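Local coordinates for protein cyanophycinase-like exopeptidase (actinobacterium SCGC AAA027-L06, PDB 6NQC) that probably hydrolyses peptide bonds as a serine peptidase of family S51, related to the cyanophycinases, at residues A[122-128]-A[155-159]; A[185-191]-A[213-219]; A[210-214]-A[241-246]. All blocks are in the same frame, centred on the assembly; numbering follows the deposited sequence.

Contact 1 (A[122-128]-A[155-159])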
ATOM      1  N   GLY A 122       0.259   9.203  -4.485  1.00 15.25           N
ATOM      2  CA  GLY A 122      -0.569  10.301  -4.904  1.00 20.75           C
ATOM      3  C   GLY A 122      -1.306  10.909  -3.716  1.00 17.37           C
ATOM      4  O   GLY A 122      -0.717  11.214  -2.681  1.00 16.32           O
ATOM      5  N   ASP A 123      -2.598  11.112  -3.874  1.00 18.93           N
ATOM      6  CA  ASP A 123      -3.430  11.766  -2.871  1.00 18.31           C
ATOM      7  C   ASP A 123      -4.177  10.683  -2.091  1.00 17.23           C
ATOM      8  O   ASP A 123      -5.018   9.982  -2.662  1.00 14.40           O
ATOM      9  CB  ASP A 123      -4.395  12.728  -3.563  1.00 19.31           C
ATOM     10  CG  ASP A 123      -5.381  13.390  -2.606  1.00 23.52           C
ATOM     11  OD1 ASP A 123      -5.409  13.075  -1.402  1.00 21.83           O
ATOM     12  OD2 ASP A 123      -6.138  14.220  -3.106  1.00 24.98           O
ATOM     13  N   PRO A 124      -3.874  10.484  -0.806  1.00 18.84           N
ATOM     14  CA  PRO A 124      -4.536   9.416  -0.074  1.00 17.62           C
ATOM     15  C   PRO A 124      -6.013   9.676   0.121  1.00 15.89           C
ATOM     16  O   PRO A 124      -6.789   8.723   0.161  1.00 17.90           O
ATOM     17  CB  PRO A 124      -3.779   9.388   1.265  1.00 15.65           C
ATOM     18  CG  PRO A 124      -3.345  10.780   1.433  1.00 17.56           C
ATOM     19  CD  PRO A 124      -3.010  11.308   0.068  1.00 18.57           C
ATOM     20  N   HIS A 125      -6.436  10.937   0.214  1.00 19.55           N
ATOM     21  CA  HIS A 125      -7.861  11.198   0.369  1.00 19.71           C
ATOM     22  C   HIS A 125      -8.614  10.815  -0.894  1.00 20.92           C
ATOM     23  O   HIS A 125      -9.690  10.199  -0.813  1.00 17.10           O
ATOM     24  CB  HIS A 125      -8.073  12.653   0.750  1.00 18.38           C
ATOM     25  CG  HIS A 125      -7.406  12.998   2.037  1.00 18.51           C
ATOM     26  ND1 HIS A 125      -7.950  12.667   3.258  1.00 18.83           N
ATOM     27  CD2 HIS A 125      -6.209  13.583   2.299  1.00 24.10           C
ATOM     28  CE1 HIS A 125      -7.134  13.072   4.221  1.00 23.23           C
ATOM     29  NE2 HIS A 125      -6.069  13.625   3.669  1.00 23.93           N
ATOM     30  N   TYR A 126      -8.055  11.134  -2.064  1.00 18.55           N
ATOM     31  CA  TYR A 126      -8.706  10.754  -3.309  1.00 17.09           C
ATOM     32  C   TYR A 126      -8.708   9.236  -3.488  1.00 16.29           C
ATOM     33  O   TYR A 126      -9.709   8.662  -3.934  1.00 18.23           O
ATOM     34  CB  TYR A 126      -8.031  11.451  -4.488  1.00 15.77           C
ATOM     35  CG  TYR A 126      -8.775  11.283  -5.798  1.00 19.31           C
ATOM     36  CD1 TYR A 126      -9.964  11.949  -6.033  1.00 22.12           C
ATOM     37  CD2 TYR A 126      -8.268  10.450  -6.809  1.00 13.17           C
ATOM     38  CE1 TYR A 126     -10.659  11.804  -7.226  1.00 22.00           C
ATOM     39  CE2 TYR A 126      -8.954  10.274  -8.011  1.00 17.16           C
ATOM     40  CZ  TYR A 126     -10.156  10.961  -8.212  1.00 23.93           C
ATOM     41  OH  TYR A 126     -10.859  10.811  -9.392  1.00 23.72           O
ATOM     42  N   LEU A 127      -7.587   8.575  -3.155  1.00 15.26           N
ATOM     43  CA  LEU A 127      -7.522   7.131  -3.286  1.00 17.33           C
ATOM     44  C   LEU A 127      -8.641   6.501  -2.483  1.00 15.90           C
ATOM     45  O   LEU A 127      -9.428   5.701  -3.006  1.00 18.12           O
ATOM     46  CB  LEU A 127      -6.165   6.607  -2.818  1.00 17.97           C
ATOM     47  CG  LEU A 127      -6.023   5.066  -2.835  1.00 15.45           C
ATOM     48  CD1 LEU A 127      -6.483   4.490  -4.186  1.00 17.11           C
ATOM     49  CD2 LEU A 127      -4.600   4.646  -2.529  1.00 12.63           C
ATOM     50  N   ALA A 128      -8.744   6.885  -1.202  1.00 19.34           N
ATOM     51  CA  ALA A 128      -9.757   6.335  -0.321  1.00 12.26           C
ATOM     52  C   ALA A 128     -11.172   6.640  -0.814  1.00 17.42           C
ATOM     53  O   ALA A 128     -12.016   5.735  -0.921  1.00 19.56           O
ATOM     54  CB  ALA A 128      -9.578   6.907   1.086  1.00 15.01           C
ATOM     55  N   ALA A 155       0.861   7.319  -0.198  1.00 17.06           N
ATOM     56  CA  ALA A 155      -0.590   7.406  -0.077  1.00 16.67           C
ATOM     57  C   ALA A 155      -1.217   6.029  -0.046  1.00 15.67           C
ATOM     58  O   ALA A 155      -2.245   5.818   0.612  1.00 14.71           O
ATOM     59  CB  ALA A 155      -1.200   8.211  -1.222  1.00 15.36           C
ATOM     60  N   GLY A 156      -0.649   5.087  -0.821  1.00 16.01           N
ATOM     61  CA  GLY A 156      -1.211   3.752  -0.891  1.00 17.24           C
ATOM     62  C   GLY A 156      -1.095   2.977   0.398  1.00 15.98           C
ATOM     63  O   GLY A 156      -1.912   2.098   0.681  1.00 15.50           O
ATOM     64  N   ALA A 157      -0.077   3.274   1.183  1.00 14.81           N
ATOM     65  CA  ALA A 157       0.027   2.708   2.511  1.00 16.52           C
ATOM     66  C   ALA A 157      -0.915   3.402   3.497  1.00 14.58           C
ATOM     67  O   ALA A 157      -1.497   2.754   4.377  1.00 16.67           O
ATOM     68  CB  ALA A 157       1.471   2.796   2.985  1.00 12.95           C
ATOM     69  N   MET A 158      -1.098   4.720   3.368  1.00 15.05           N
ATOM     70  CA  MET A 158      -1.942   5.452   4.327  1.00 12.27           C
ATOM     71  C   MET A 158      -3.387   4.980   4.275  1.00 14.86           C
ATOM     72  O   MET A 158      -4.083   4.929   5.306  1.00 14.75           O
ATOM     73  CB  MET A 158      -1.860   6.960   4.052  1.00 15.92           C
ATOM     74  CG  MET A 158      -0.449   7.532   4.268  1.00 16.31           C
ATOM     75  SD  MET A 158      -0.258   9.254   3.772  1.00 19.85           S
ATOM     76  CE  MET A 158      -1.394  10.053   4.937  1.00 22.40           C
ATOM     77  N   VAL A 159      -3.869   4.615   3.084  1.00 15.05           N
ATOM     78  CA  VAL A 159      -5.299   4.331   2.983  1.00 16.73           C
ATOM     79  C   VAL A 159      -5.651   2.933   3.478  1.00 18.18           C
ATOM     80  O   VAL A 159      -6.833   2.589   3.548  1.00 16.27           O
ATOM     81  CB  VAL A 159      -5.828   4.462   1.546  1.00 13.35           C
ATOM     82  CG1 VAL A 159      -5.646   5.885   1.011  1.00 16.68           C
ATOM     83  CG2 VAL A 159      -5.104   3.474   0.638  1.00 16.08           C
TER
HETATM   84  O   HOH W   1       1.832   9.569  -2.021  1.00 22.69           O

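Contact 2 (A[185-191]-A[213-219])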
ATOM      1  N   ARG A 185      -1.412   2.446  11.787  1.00 11.67           N
ATOM      2  CA  ARG A 185      -1.405   3.498  10.777  1.00 14.87           C
ATOM      3  C   ARG A 185       0.032   3.902  10.468  1.00 16.29           C
ATOM      4  O   ARG A 185       0.897   3.908  11.349  1.00 14.19           O
ATOM      5  CB  ARG A 185      -2.196   4.695  11.253  1.00 12.06           C
ATOM      6  CG  ARG A 185      -2.140   5.888  10.298  1.00 13.49           C
ATOM      7  CD  ARG A 185      -3.163   6.947  10.763  1.00 15.22           C
ATOM      8  NE  ARG A 185      -2.776   7.736  11.932  1.00 12.68           N
ATOM      9  CZ  ARG A 185      -1.997   8.817  11.923  1.00 15.58           C
ATOM     10  NH1 ARG A 185      -1.414   9.248  10.807  1.00 18.25           N
ATOM     11  NH2 ARG A 185      -1.753   9.433  13.058  1.00 17.65           N
ATOM     12  N   VAL A 186       0.252   4.315   9.219  1.00 15.97           N
ATOM     13  CA  VAL A 186       1.571   4.569   8.663  1.00 14.79           C
ATOM     14  C   VAL A 186       1.712   6.039   8.282  1.00 11.57           C
ATOM     15  O   VAL A 186       0.868   6.596   7.564  1.00 14.75           O
ATOM     16  CB  VAL A 186       1.822   3.709   7.400  1.00 15.09           C
ATOM     17  CG1 VAL A 186       3.066   4.200   6.629  1.00 18.05           C
ATOM     18  CG2 VAL A 186       1.885   2.251   7.777  1.00 16.39           C
ATOM     19  N   ILE A 187       2.838   6.631   8.667  1.00 10.99           N
ATOM     20  CA  ILE A 187       3.309   7.889   8.119  1.00 13.47           C
ATOM     21  C   ILE A 187       4.446   7.557   7.138  1.00 16.00           C
ATOM     22  O   ILE A 187       5.496   7.072   7.588  1.00 16.52           O
ATOM     23  CB  ILE A 187       3.782   8.846   9.216  1.00 11.78           C
ATOM     24  CG1 ILE A 187       2.609   9.121  10.149  1.00 17.11           C
ATOM     25  CG2 ILE A 187       4.258  10.124   8.584  1.00 15.34           C
ATOM     26  CD1 ILE A 187       2.977   9.813  11.446  1.00 17.79           C
ATOM     27  N   PRO A 188       4.257   7.766   5.844  1.00 17.59           N
ATOM     28  CA  PRO A 188       5.307   7.442   4.866  1.00 17.53           C
ATOM     29  C   PRO A 188       6.304   8.583   4.754  1.00 17.22           C
ATOM     30  O   PRO A 188       6.183   9.570   5.429  1.00 16.38           O
ATOM     31  CB  PRO A 188       4.528   7.271   3.568  1.00 17.64           C
ATOM     32  CG  PRO A 188       3.303   8.177   3.724  1.00 18.31           C
ATOM     33  CD  PRO A 188       2.994   8.201   5.210  1.00 17.87           C
ATOM     34  N   HIS A 189       7.294   8.419   3.854  1.00 19.47           N
ATOM     35  CA  HIS A 189       8.271   9.480   3.591  1.00 22.85           C
ATOM     36  C   HIS A 189       8.764  10.044   4.924  1.00 18.39           C
ATOM     37  O   HIS A 189       8.890  11.278   5.066  1.00 17.97           O
ATOM     38  CB  HIS A 189       7.670  10.636   2.781  1.00 18.07           C
ATOM     39  CG  HIS A 189       7.234  10.263   1.395  1.00 19.27           C
ATOM     40  ND1 HIS A 189       8.096  10.208   0.325  1.00 25.43           N
ATOM     41  CD2 HIS A 189       6.010  10.000   0.896  1.00 20.88           C
ATOM     42  CE1 HIS A 189       7.426   9.872  -0.763  1.00 21.05           C
ATOM     43  NE2 HIS A 189       6.155   9.727  -0.437  1.00 22.75           N
ATOM     44  N   PHE A 190       8.957   9.187   5.932  1.00 21.91           N
ATOM     45  CA  PHE A 190       9.018   9.705   7.294  1.00 16.10           C
ATOM     46  C   PHE A 190      10.192  10.660   7.512  1.00 20.52           C
ATOM     47  O   PHE A 190      10.085  11.618   8.289  1.00 20.15           O
ATOM     48  CB  PHE A 190       9.146   8.582   8.290  1.00 16.41           C
ATOM     49  CG  PHE A 190       8.962   9.016   9.720  1.00 20.65           C
ATOM     50  CD1 PHE A 190       7.720   9.375  10.199  1.00 19.33           C
ATOM     51  CD2 PHE A 190      10.025   9.040  10.579  1.00 21.82           C
ATOM     52  CE1 PHE A 190       7.560   9.749  11.498  1.00 19.68           C
ATOM     53  CE2 PHE A 190       9.846   9.410  11.917  1.00 21.42           C
ATOM     54  CZ  PHE A 190       8.632   9.769  12.346  1.00 20.10           C
ATOM     55  N   ASN A 191      11.290  10.417   6.836  1.00 20.12           N
ATOM     56  CA  ASN A 191      12.492  11.208   7.002  1.00 25.53           C
ATOM     57  C   ASN A 191      12.391  12.560   6.322  1.00 21.99           C
ATOM     58  O   ASN A 191      13.228  13.422   6.590  1.00 27.14           O
ATOM     59  CB  ASN A 191      13.715  10.420   6.486  1.00 23.25           C
ATOM     60  CG  ASN A 191      13.580   9.986   5.039  1.00 26.03           C
ATOM     61  OD1 ASN A 191      12.609   9.311   4.661  1.00 21.76           O
ATOM     62  ND2 ASN A 191      14.578  10.348   4.211  1.00 30.38           N
ATOM     63  N   ILE A 213      -1.649   1.788  17.143  1.00 17.06           N
ATOM     64  CA  ILE A 213      -0.222   1.785  16.877  1.00 19.69           C
ATOM     65  C   ILE A 213       0.054   2.676  15.671  1.00 13.09           C
ATOM     66  O   ILE A 213      -0.618   2.574  14.620  1.00 14.57           O
ATOM     67  CB  ILE A 213       0.319   0.360  16.634  1.00 18.06           C
ATOM     68  CG1 ILE A 213       0.172  -0.489  17.880  1.00 24.11           C
ATOM     69  CG2 ILE A 213       1.786   0.448  16.114  1.00 22.38           C
ATOM     70  CD1 ILE A 213       0.395  -1.943  17.640  1.00 27.50           C
ATOM     71  N   LEU A 214       1.022   3.560  15.827  1.00 13.04           N
ATOM     72  CA  LEU A 214       1.410   4.514  14.798  1.00 14.77           C
ATOM     73  C   LEU A 214       2.865   4.268  14.463  1.00 16.77           C
ATOM     74  O   LEU A 214       3.723   4.259  15.365  1.00 15.32           O
ATOM     75  CB  LEU A 214       1.232   5.957  15.277  1.00 18.76           C
ATOM     76  CG  LEU A 214       1.660   7.043  14.307  1.00 12.98           C
ATOM     77  CD1 LEU A 214       0.726   7.000  13.062  1.00 16.05           C
ATOM     78  CD2 LEU A 214       1.631   8.429  14.919  1.00 20.09           C
ATOM     79  N   ILE A 215       3.159   4.128  13.167  1.00 15.93           N
ATOM     80  CA  ILE A 215       4.534   3.876  12.756  1.00 16.03           C
ATOM     81  C   ILE A 215       4.898   4.835  11.650  1.00 14.58           C
ATOM     82  O   ILE A 215       4.039   5.293  10.874  1.00 16.03           O
ATOM     83  CB  ILE A 215       4.772   2.425  12.269  1.00 17.52           C
ATOM     84  CG1 ILE A 215       4.014   2.121  10.977  1.00 16.03           C
ATOM     85  CG2 ILE A 215       4.332   1.489  13.366  1.00 14.22           C
ATOM     86  CD1 ILE A 215       4.348   0.745  10.375  1.00 18.97           C
ATOM     87  N   GLY A 216       6.189   5.103  11.543  1.00 14.67           N
ATOM     88  CA  GLY A 216       6.735   5.850  10.430  1.00 16.47           C
ATOM     89  C   GLY A 216       7.630   4.950   9.602  1.00 19.51           C
ATOM     90  O   GLY A 216       8.373   4.128  10.146  1.00 18.47           O
ATOM     91  N   ILE A 217       7.556   5.114   8.288  1.00 15.32           N
ATOM     92  CA  ILE A 217       8.383   4.354   7.348  1.00 14.51           C
ATOM     93  C   ILE A 217       9.152   5.368   6.516  1.00 15.79           C
ATOM     94  O   ILE A 217       8.547   6.211   5.840  1.00 15.47           O
ATOM     95  CB  ILE A 217       7.540   3.423   6.469  1.00 16.40           C
ATOM     96  CG1 ILE A 217       6.748   2.450   7.373  1.00 18.03           C
ATOM     97  CG2 ILE A 217       8.441   2.627   5.510  1.00 14.24           C
ATOM     98  CD1 ILE A 217       5.811   1.508   6.578  1.00 16.29           C
ATOM     99  N   ASP A 218      10.483   5.303   6.597  1.00 16.00           N
ATOM    100  CA  ASP A 218      11.347   6.168   5.815  1.00 21.88           C
ATOM    101  C   ASP A 218      11.207   5.907   4.310  1.00 19.89           C
ATOM    102  O   ASP A 218      10.711   4.861   3.861  1.00 15.92           O
ATOM    103  CB  ASP A 218      12.829   5.957   6.165  1.00 17.60           C
ATOM    104  CG  ASP A 218      13.218   6.553   7.503  1.00 24.85           C
ATOM    105  OD1 ASP A 218      12.440   7.356   8.024  1.00 22.75           O
ATOM    106  OD2 ASP A 218      14.286   6.202   8.029  1.00 24.48           O
ATOM    107  N   GLU A 219      11.718   6.857   3.523  1.00 20.29           N
ATOM    108  CA  GLU A 219      11.809   6.657   2.086  1.00 23.24           C
ATOM    109  C   GLU A 219      12.611   5.397   1.752  1.00 18.70           C
ATOM    110  O   GLU A 219      13.518   4.973   2.494  1.00 18.86           O
ATOM    111  CB  GLU A 219      12.425   7.895   1.439  1.00 27.02           C
ATOM    112  CG  GLU A 219      11.496   9.103   1.584  1.00 19.03           C
ATOM    113  CD  GLU A 219      11.800  10.245   0.659  1.00 34.45           C
ATOM    114  OE1 GLU A 219      12.985  10.474   0.366  1.00 29.73           O
ATOM    115  OE2 GLU A 219      10.841  10.903   0.252  1.00 32.16           O
TER
HETATM  116  O   HOH W   2      15.395   9.517   1.387  1.00 37.12           O

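Contact 3 (A[210-214]-A[241-246])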
ATOM      1  N   THR A 210      -8.397   8.074  16.442  1.00 19.14           N
ATOM      2  CA  THR A 210      -8.692   6.702  16.067  1.00 15.29           C
ATOM      3  C   THR A 210      -7.461   5.798  16.088  1.00 15.30           C
ATOM      4  O   THR A 210      -7.582   4.606  15.800  1.00 19.41           O
ATOM      5  CB  THR A 210      -9.342   6.701  14.681  1.00 21.09           C
ATOM      6  OG1 THR A 210      -8.517   7.449  13.765  1.00 18.20           O
ATOM      7  CG2 THR A 210     -10.732   7.366  14.750  1.00 20.78           C
ATOM      8  N   ASP A 211      -6.299   6.330  16.468  1.00 18.63           N
ATOM      9  CA  ASP A 211      -5.052   5.584  16.407  1.00 21.49           C
ATOM     10  C   ASP A 211      -4.976   4.499  17.482  1.00 22.36           C
ATOM     11  O   ASP A 211      -5.540   4.612  18.576  1.00 20.66           O
ATOM     12  CB  ASP A 211      -3.846   6.512  16.616  1.00 15.72           C
ATOM     13  CG  ASP A 211      -3.442   7.270  15.368  1.00 18.42           C
ATOM     14  OD1 ASP A 211      -3.795   6.872  14.232  1.00 17.00           O
ATOM     15  OD2 ASP A 211      -2.760   8.320  15.551  1.00 18.18           O
ATOM     16  N   SER A 212      -4.243   3.445  17.166  1.00 16.68           N
ATOM     17  CA  SER A 212      -3.760   2.503  18.173  1.00 16.20           C
ATOM     18  C   SER A 212      -2.238   2.559  18.085  1.00 19.97           C
ATOM     19  O   SER A 212      -1.607   3.331  18.803  1.00 16.80           O
ATOM     20  CB  SER A 212      -4.308   1.097  17.951  1.00 22.36           C
ATOM     21  OG  SER A 212      -5.733   1.114  17.974  1.00 19.53           O
ATOM     22  N   ILE A 213      -1.649   1.788  17.143  1.00 17.06           N
ATOM     23  CA  ILE A 213      -0.222   1.785  16.877  1.00 19.69           C
ATOM     24  C   ILE A 213       0.054   2.676  15.671  1.00 13.09           C
ATOM     25  O   ILE A 213      -0.618   2.574  14.620  1.00 14.57           O
ATOM     26  CB  ILE A 213       0.319   0.360  16.634  1.00 18.06           C
ATOM     27  CG1 ILE A 213       0.172  -0.489  17.880  1.00 24.11           C
ATOM     28  CG2 ILE A 213       1.786   0.448  16.114  1.00 22.38           C
ATOM     29  CD1 ILE A 213       0.395  -1.943  17.640  1.00 27.50           C
ATOM     30  N   LEU A 214       1.022   3.560  15.827  1.00 13.04           N
ATOM     31  CA  LEU A 214       1.410   4.514  14.798  1.00 14.77           C
ATOM     32  C   LEU A 214       2.865   4.268  14.463  1.00 16.77           C
ATOM     33  O   LEU A 214       3.723   4.259  15.365  1.00 15.32           O
ATOM     34  CB  LEU A 214       1.232   5.957  15.277  1.00 18.76           C
ATOM     35  CG  LEU A 214       1.660   7.043  14.307  1.00 12.98           C
ATOM     36  CD1 LEU A 214       0.726   7.000  13.062  1.00 16.05           C
ATOM     37  CD2 LEU A 214       1.631   8.429  14.919  1.00 20.09           C
ATOM     38  N   HIS A 241      10.001   3.467  12.170  1.00 17.59           N
ATOM     39  CA  HIS A 241       9.926   4.081  13.484  1.00 18.91           C
ATOM     40  C   HIS A 241       8.623   3.712  14.166  1.00 17.39           C
ATOM     41  O   HIS A 241       7.534   3.936  13.621  1.00 18.57           O
ATOM     42  CB  HIS A 241      10.055   5.592  13.338  1.00 20.50           C
ATOM     43  CG  HIS A 241      11.176   5.994  12.450  1.00 26.01           C
ATOM     44  ND1 HIS A 241      12.399   6.408  12.938  1.00 22.00           N
ATOM     45  CD2 HIS A 241      11.282   6.012  11.099  1.00 21.92           C
ATOM     46  CE1 HIS A 241      13.205   6.681  11.930  1.00 27.93           C
ATOM     47  NE2 HIS A 241      12.552   6.454  10.803  1.00 27.07           N
ATOM     48  N   ILE A 242       8.744   3.109  15.343  1.00 19.78           N
ATOM     49  CA  ILE A 242       7.575   2.869  16.190  1.00 20.09           C
ATOM     50  C   ILE A 242       7.313   4.134  16.984  1.00 19.01           C
ATOM     51  O   ILE A 242       8.135   4.544  17.801  1.00 17.64           O
ATOM     52  CB  ILE A 242       7.802   1.667  17.109  1.00 18.58           C
ATOM     53  CG1 ILE A 242       8.317   0.485  16.303  1.00 18.61           C
ATOM     54  CG2 ILE A 242       6.520   1.320  17.866  1.00 17.97           C
ATOM     55  CD1 ILE A 242       7.546   0.230  14.991  1.00 22.94           C
ATOM     56  N   LEU A 243       6.152   4.755  16.769  1.00 14.51           N
ATOM     57  CA  LEU A 243       5.916   6.088  17.321  1.00 19.77           C
ATOM     58  C   LEU A 243       4.940   6.122  18.487  1.00 25.57           C
ATOM     59  O   LEU A 243       5.161   6.882  19.433  1.00 18.57           O
ATOM     60  CB  LEU A 243       5.390   7.036  16.229  1.00 21.18           C
ATOM     61  CG  LEU A 243       6.299   7.168  15.008  1.00 16.28           C
ATOM     62  CD1 LEU A 243       5.660   8.025  13.972  1.00 17.60           C
ATOM     63  CD2 LEU A 243       7.648   7.739  15.400  1.00 23.32           C
ATOM     64  N   LYS A 244       3.867   5.340  18.429  1.00 16.81           N
ATOM     65  CA  LYS A 244       2.802   5.387  19.424  1.00 21.83           C
ATOM     66  C   LYS A 244       2.143   4.023  19.482  1.00 19.88           C
ATOM     67  O   LYS A 244       2.071   3.314  18.470  1.00 18.30           O
ATOM     68  CB  LYS A 244       1.767   6.471  19.083  1.00 24.36           C
ATOM     69  CG  LYS A 244       0.686   6.587  20.106  1.00 50.96           C
ATOM     70  CD  LYS A 244      -0.080   7.876  19.954  1.00 57.16           C
ATOM     71  CE  LYS A 244      -1.352   7.652  19.174  1.00 53.00           C
ATOM     72  NZ  LYS A 244      -1.510   8.672  18.132  1.00 65.71           N
ATOM     73  N   GLY A 245       1.636   3.676  20.684  1.00 18.32           N
ATOM     74  CA  GLY A 245       0.958   2.427  20.945  1.00 17.86           C
ATOM     75  C   GLY A 245       1.874   1.266  21.280  1.00 19.45           C
ATOM     76  O   GLY A 245       1.380   0.213  21.702  1.00 17.42           O
ATOM     77  N   LEU A 246       3.173   1.419  21.077  1.00 20.58           N
ATOM     78  CA  LEU A 246       4.233   0.529  21.513  1.00 17.02           C
ATOM     79  C   LEU A 246       5.443   1.393  21.852  1.00 17.25           C
ATOM     80  O   LEU A 246       5.536   2.546  21.416  1.00 17.28           O
ATOM     81  CB  LEU A 246       4.576  -0.485  20.426  1.00 14.70           C
ATOM     82  CG  LEU A 246       3.518  -1.552  20.200  1.00 17.86           C
ATOM     83  CD1 LEU A 246       3.936  -2.368  18.947  1.00 25.22           C
ATOM     84  CD2 LEU A 246       3.364  -2.458  21.376  1.00 16.83           C
TER

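Contact 1 (A[122-128]-A[155-159])
The pyrrolidine ring of P124 lies against the helix 155-158 through three of its carbons: CB and CD both stand 3.8 Å from A155 CB, while CG comes 4.1 Å from M158 CE. The aromatic rings of this segment are turned to other partners, the H125 imidazole bonding through ND1 to T175 and the Y126 hydroxyl to the carbonyl of L97. P124 and M158 run side by side, and the bend of M158 at chi3 (64°) swings CE back to the ring. One turn on, L127 and V159 cross at about a right angle, with L127 CD2 pressed to 3.4 Å from V159 CG2, tighter than usual van der Waals contact. V159 CG1 comes 3.2 Å from P124 O and also meets A128 CB.

Helix 155-158 follows directly on S154, the presumed nucleophile on a GxSxG-type elbow. A water accepts from G122 N at 2.9 Å and from A155 N at 3.1 Å, an arrangement consistent with the oxyanion hole of a serine peptidase. G122 adopts backbone angles (150°/-132°) that suit glycine, and its carbonyl oxygen rests 3.4 Å from A155 CB.

Contact 2 (A[185-191]-A[213-219])
H189 and E219 meet ring edge to carboxylate, their planes 65° apart: ND1 donates to E219 OE2 at 2.8 Å, with the oxygen lying almost in the imidazole plane and using its anti lone pair. E219 is also tied to N191, whose side chain crosses it at about a right angle. N191 OD1 takes the E219 backbone N-H at 2.8 Å in a practically straight bond, and a water spans N191 ND2 and E219 OE1, so the carboxylate is held from both oxygens. On its far side H189 NE2 makes a weak hydrogen bond to S154 OG, a layout consistent with a Ser-His-Glu triad.

These residues follow the ends of two parallel strands, 184-187 and 213-217, joined by a beta-alpha-beta crossover through helix 199-205. Backbone bonds alternate along the pair from R185 N to I217 N, and F190 N then donates to I217 O from above the carbonyl plane. At the opposite end R185 and L214 lie side by side. The R185 chain, bent at chi3 (76°), brings its guanidinium over L214 CD1, which sits 3.4 Å above the plane at its centre; D211 and the carbonyl of L205 hold the polar end. G216 CA makes an off-centre CH-pi contact with the F190 ring, 4.1 Å from its centroid. D218 OD1 lies at that ring's edge, 3.5 Å from F190 CB, and bonds to H241. On the sheet face opposite R185 and L214, V186 CG2 packs 3.8 Å from I215 CG1. V186 CG1 meets I217 CD1.

Contact 3 (A[210-214]-A[241-246])
K244 reaches from its pairing with L214 to D211 in the loop before strand 213-217. Its CB packs 3.9 Å from L214 CB, and with CG anti to the backbone N (chi1 -178°) the chain sets off toward the loop, CG passing 4.2 Å from S212 O. Bends at chi3 and chi4 then bring its end to D211. CE touches D211 CB at 3.8 Å, and NZ closes a 2.9 Å salt bridge to D211 OD2 on that oxygen's anti lone pair, the two side chains crossing at about a right angle. D207 adds only a long, weak ion pair to NZ.

The strands 213-217 and 240-244 run antiparallel, and their pairing ends in a classic beta bulge: L243 and K244 both face L214. L214 O accepts two N-H groups. L243 N stands 2.8 Å from L214 O, close to the line of the carbonyl, and K244 N lies 3.3 Å from L214 O, in the carbonyl plane on a lone pair. L214 N returns a bond to K244 O, 2.9 Å away, which completes the pair. L243 CD1 also packs against L214 CG. The chain then turns at G245, whose positive phi (85°) and closeness to S212 O and I213 CA leave no room for a side chain, and L246 CD1 comes back to I213 CD1 at 3.8 Å.

The carboxylate of D211 serves several donors at once. OD1 forms a salt bridge with R185 NE, while OD2 takes the backbone N-H of L208 as well as K244 NZ. Two cations and an amide around one carboxylate would be expected to keep D211 ionised, and they tie the loop before strand 213-217 to both of that strand's neighbours.

In the fold
Along the chain contact 1 closes before contact 2 opens, and the first segment of contact 3 overlaps the second of contact 2. Contacts 2 and 3, with centres about 10 Å apart, share I213 and L214 and lie in one four-stranded mixed sheet, where strand 213-217 runs between 184-187 and 240-244. Contact 1, centred about 14 Å from contact 2, joins helices 124-131 and 155-158; its M158 packs on P188 and V186 of contact 2. Contacts 1 and 3 do not touch. The putative catalytic H189 and E219 lie in contact 2, just past strands 184-187 and 213-217, S154 immediately precedes segment 155-159, and contact 3 lies at the start of strand 213-217.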